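Local coordinates for putative branched-chain amino acid transport system substrate-binding protein (Rhodopseudomonas palustris, PDB 3TX6) that probably serves as the periplasmic solute-binding component of an ABC transporter, capturing aromatic acids related to the lignin product p-coumaric acid, at residues 24-29 and 269-274. Sequence-based numbering, arbitrary orientation.
Sequences GIPERN and TAYEAK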
ATOM      1  N   GLY A  24      -5.236  -7.473  -4.569  1.00 13.62           N
ATOM      2  CA  GLY A  24      -4.494  -7.865  -5.756  1.00 13.10           C
ATOM      3  C   GLY A  24      -5.200  -7.749  -7.105  1.00 11.28           C
ATOM      4  O   GLY A  24      -4.542  -7.509  -8.126  1.00 13.21           O
ATOM      5  N   ILE A  25      -6.506  -8.021  -7.126  1.00 12.80           N
ATOM      6  CA  ILE A  25      -7.243  -7.903  -8.375  1.00 13.19           C
ATOM      7  C   ILE A  25      -7.061  -6.529  -9.042  1.00 12.97           C
ATOM      8  O   ILE A  25      -6.718  -6.460 -10.239  1.00 12.98           O
ATOM      9  CB  ILE A  25      -8.731  -8.302  -8.214  1.00 14.13           C
ATOM     10  CG1 ILE A  25      -8.836  -9.826  -8.092  1.00 15.39           C
ATOM     11  CG2 ILE A  25      -9.574  -7.813  -9.405  1.00 16.58           C
ATOM     12  CD1 ILE A  25     -10.190 -10.351  -7.596  1.00 17.26           C
ATOM     13  N   PRO A  26      -7.226  -5.439  -8.287  1.00 13.92           N
ATOM     14  CA  PRO A  26      -6.980  -4.157  -8.933  1.00 12.87           C
ATOM     15  C   PRO A  26      -5.532  -3.884  -9.343  1.00 13.89           C
ATOM     16  O   PRO A  26      -5.265  -3.181 -10.328  1.00 13.83           O
ATOM     17  CB  PRO A  26      -7.420  -3.127  -7.862  1.00 14.57           C
ATOM     18  CG  PRO A  26      -8.405  -3.883  -7.015  1.00 17.35           C
ATOM     19  CD  PRO A  26      -7.848  -5.266  -6.963  1.00 13.67           C
ATOM     20  N   GLU A  27      -4.610  -4.452  -8.573  1.00 13.14           N
ATOM     21  CA  GLU A  27      -3.194  -4.359  -8.929  1.00 12.25           C
ATOM     22  C   GLU A  27      -2.895  -5.010 -10.261  1.00 13.25           C
ATOM     23  O   GLU A  27      -2.157  -4.442 -11.095  1.00 13.93           O
ATOM     24  CB  GLU A  27      -2.345  -4.941  -7.796  1.00 12.42           C
ATOM     25  CG  GLU A  27      -2.376  -4.008  -6.605  1.00 12.16           C
ATOM     26  CD  GLU A  27      -1.853  -4.504  -5.270  1.00 13.69           C
ATOM     27  OE1 GLU A  27      -1.500  -5.667  -5.107  1.00 14.84           O
ATOM     28  OE2 GLU A  27      -1.850  -3.637  -4.353  1.00 16.34           O
ATOM     29  N   ARG A  28      -3.450  -6.204 -10.470  0.50 12.92           N
ATOM     30  CA  ARG A  28      -3.294  -6.905 -11.736  0.50 13.94           C
ATOM     31  C   ARG A  28      -4.016  -6.152 -12.857  0.50 14.36           C
ATOM     32  O   ARG A  28      -3.471  -5.967 -13.936  0.50 15.27           O
ATOM     33  CB  ARG A  28      -3.842  -8.325 -11.612  0.50 14.40           C
ATOM     34  CG  ARG A  28      -3.947  -9.060 -12.937  0.50 12.38           C
ATOM     35  CD  ARG A  28      -4.043 -10.577 -12.722  0.50 18.11           C
ATOM     36  NE  ARG A  28      -4.139 -11.300 -13.986  0.50 22.76           N
ATOM     37  CZ  ARG A  28      -5.274 -11.454 -14.665  0.50 27.80           C
ATOM     38  NH1 ARG A  28      -5.274 -12.113 -15.823  0.50 45.23           N
ATOM     39  NH2 ARG A  28      -6.402 -10.936 -14.181  0.50 25.88           N
ATOM     40  N   ASN A  29      -5.231  -5.701 -12.591  1.00 13.81           N
ATOM     41  CA  ASN A  29      -6.003  -5.010 -13.624  1.00 14.16           C
ATOM     42  C   ASN A  29      -5.345  -3.689 -14.054  1.00 14.39           C
ATOM     43  O   ASN A  29      -5.464  -3.273 -15.198  1.00 15.11           O
ATOM     44  CB  ASN A  29      -7.435  -4.763 -13.185  1.00 13.99           C
ATOM     45  CG  ASN A  29      -8.290  -6.010 -13.153  1.00 15.68           C
ATOM     46  OD1 ASN A  29      -7.941  -7.024 -13.720  1.00 18.84           O
ATOM     47  ND2 ASN A  29      -9.440  -5.910 -12.497  1.00 16.91           N
ATOM     48  N   THR A 269      -9.317   7.543 -14.667  1.00 17.18           N
ATOM     49  CA  THR A 269     -10.112   7.605 -15.894  1.00 18.41           C
ATOM     50  C   THR A 269     -10.077   6.237 -16.589  1.00 20.63           C
ATOM     51  O   THR A 269     -11.099   5.706 -16.991  1.00 20.21           O
ATOM     52  CB  THR A 269      -9.630   8.747 -16.807  1.00 21.25           C
ATOM     53  OG1 THR A 269      -9.775   9.975 -16.100  1.00 25.53           O
ATOM     54  CG2 THR A 269     -10.419   8.770 -18.060  1.00 26.56           C
ATOM     55  N   ALA A 270      -8.895   5.657 -16.702  1.00 19.61           N
ATOM     56  CA  ALA A 270      -8.728   4.384 -17.404  1.00 17.18           C
ATOM     57  C   ALA A 270      -9.444   3.242 -16.635  1.00 16.70           C
ATOM     58  O   ALA A 270     -10.206   2.467 -17.206  1.00 18.85           O
ATOM     59  CB  ALA A 270      -7.259   4.069 -17.589  1.00 20.52           C
ATOM     60  N   TYR A 271      -9.162   3.143 -15.340  1.00 17.17           N
ATOM     61  CA  TYR A 271      -9.674   2.049 -14.533  1.00 16.60           C
ATOM     62  C   TYR A 271     -11.206   2.144 -14.446  1.00 16.00           C
ATOM     63  O   TYR A 271     -11.900   1.140 -14.580  1.00 16.95           O
ATOM     64  CB  TYR A 271      -9.045   2.075 -13.117  1.00 15.78           C
ATOM     65  CG  TYR A 271      -9.162   0.740 -12.405  1.00 14.09           C
ATOM     66  CD1 TYR A 271     -10.385   0.340 -11.822  1.00 14.51           C
ATOM     67  CD2 TYR A 271      -8.128  -0.168 -12.395  1.00 13.97           C
ATOM     68  CE1 TYR A 271     -10.527  -0.903 -11.217  1.00 14.96           C
ATOM     69  CE2 TYR A 271      -8.269  -1.388 -11.809  1.00 15.68           C
ATOM     70  CZ  TYR A 271      -9.496  -1.777 -11.252  1.00 14.79           C
ATOM     71  OH  TYR A 271      -9.625  -3.044 -10.688  1.00 14.84           O
ATOM     72  N   GLU A 272     -11.708   3.350 -14.204  1.00 17.45           N
ATOM     73  CA  GLU A 272     -13.149   3.526 -14.027  1.00 16.87           C
ATOM     74  C   GLU A 272     -13.902   3.451 -15.359  1.00 18.06           C
ATOM     75  O   GLU A 272     -15.051   3.072 -15.357  1.00 17.77           O
ATOM     76  CB  GLU A 272     -13.421   4.815 -13.243  1.00 18.07           C
ATOM     77  CG  GLU A 272     -12.764   4.719 -11.853  1.00 19.88           C
ATOM     78  CD  GLU A 272     -13.024   5.885 -10.935  1.00 20.18           C
ATOM     79  OE1 GLU A 272     -13.084   7.038 -11.430  1.00 22.74           O
ATOM     80  OE2 GLU A 272     -13.156   5.651  -9.699  1.00 18.56           O
ATOM     81  N   ALA A 273     -13.268   3.760 -16.485  1.00 17.54           N
ATOM     82  CA  ALA A 273     -13.906   3.515 -17.785  1.00 19.78           C
ATOM     83  C   ALA A 273     -14.157   2.013 -18.023  1.00 18.37           C
ATOM     84  O   ALA A 273     -15.234   1.627 -18.485  1.00 18.70           O
ATOM     85  CB  ALA A 273     -13.113   4.134 -18.924  1.00 21.16           C
ATOM     86  N   LYS A 274     -13.218   1.152 -17.612  1.00 17.22           N
ATOM     87  CA  LYS A 274     -13.419  -0.284 -17.812  1.00 16.54           C
ATOM     88  C   LYS A 274     -14.259  -0.913 -16.685  1.00 14.89           C
ATOM     89  O   LYS A 274     -15.048  -1.817 -16.916  1.00 16.83           O
ATOM     90  CB  LYS A 274     -12.092  -1.005 -17.966  1.00 18.29           C
ATOM     91  CG  LYS A 274     -12.275  -2.486 -18.296  1.00 20.11           C
ATOM     92  CD  LYS A 274     -11.011  -3.119 -18.824  1.00 20.22           C
ATOM     93  CE  LYS A 274     -11.204  -4.610 -19.057  1.00 22.86           C
ATOM     94  NZ  LYS A 274     -10.066  -5.158 -19.881  1.00 26.69           N
TER
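In the lobe of this periplasmic binding protein built on the six-stranded sheet, helix 21-29 meets helix 261-275 through one tyrosine: Tyr-271 reaches across to Pro-26 and Asn-29. The backbones stay well apart, the nearest CA pair, Asn-29 and Tyr-271, being 8.0 Å from each other, and the phenol bridges this distance. The ring leaves helix 261-275 because chi1 of -161° sets CG of Tyr-271 opposite the backbone N, and the hydroxyl then arrives at helix 21-29. There OH of Tyr-271 lies 3.4 Å from CA of Pro-26. The same hydroxyl oxygen of Tyr-271 is 3.6 Å from CB of Pro-26, so the proline is met at its backbone end by the phenol's outer end. Asn-29 flanks the hydroxyl: its CB sits 3.7 Å from CE2 of Tyr-271, and ND2 donates to OH of Tyr-271 over 3.4 Å. That bond is nearly straight at 163° but long, hence weak; the amide is turned 40° from the ring plane. The evidence therefore favours a packing contact with a modest polar supplement. A leucine at Tyr-271 would probably leave a gap beside Pro-26 and deprive the Asn-29 amide of this acceptor. Ala-284 of helix 282-304 touches both Pro-26 and Tyr-271, and Tyr-275 brings its ring against that of Tyr-271, whereas Lys-274 forms a salt bridge to Glu-32. The side chain of Pro-26 is about 11 Å from the bound 3-(4-hydroxyphenyl)pyruvic acid, so the interface lies near the ligand but does not touch it. Such sequence-distant helix packing within one lobe fits the type I periplasmic binding fold, whose chain crosses repeatedly between its two alpha/beta lobes.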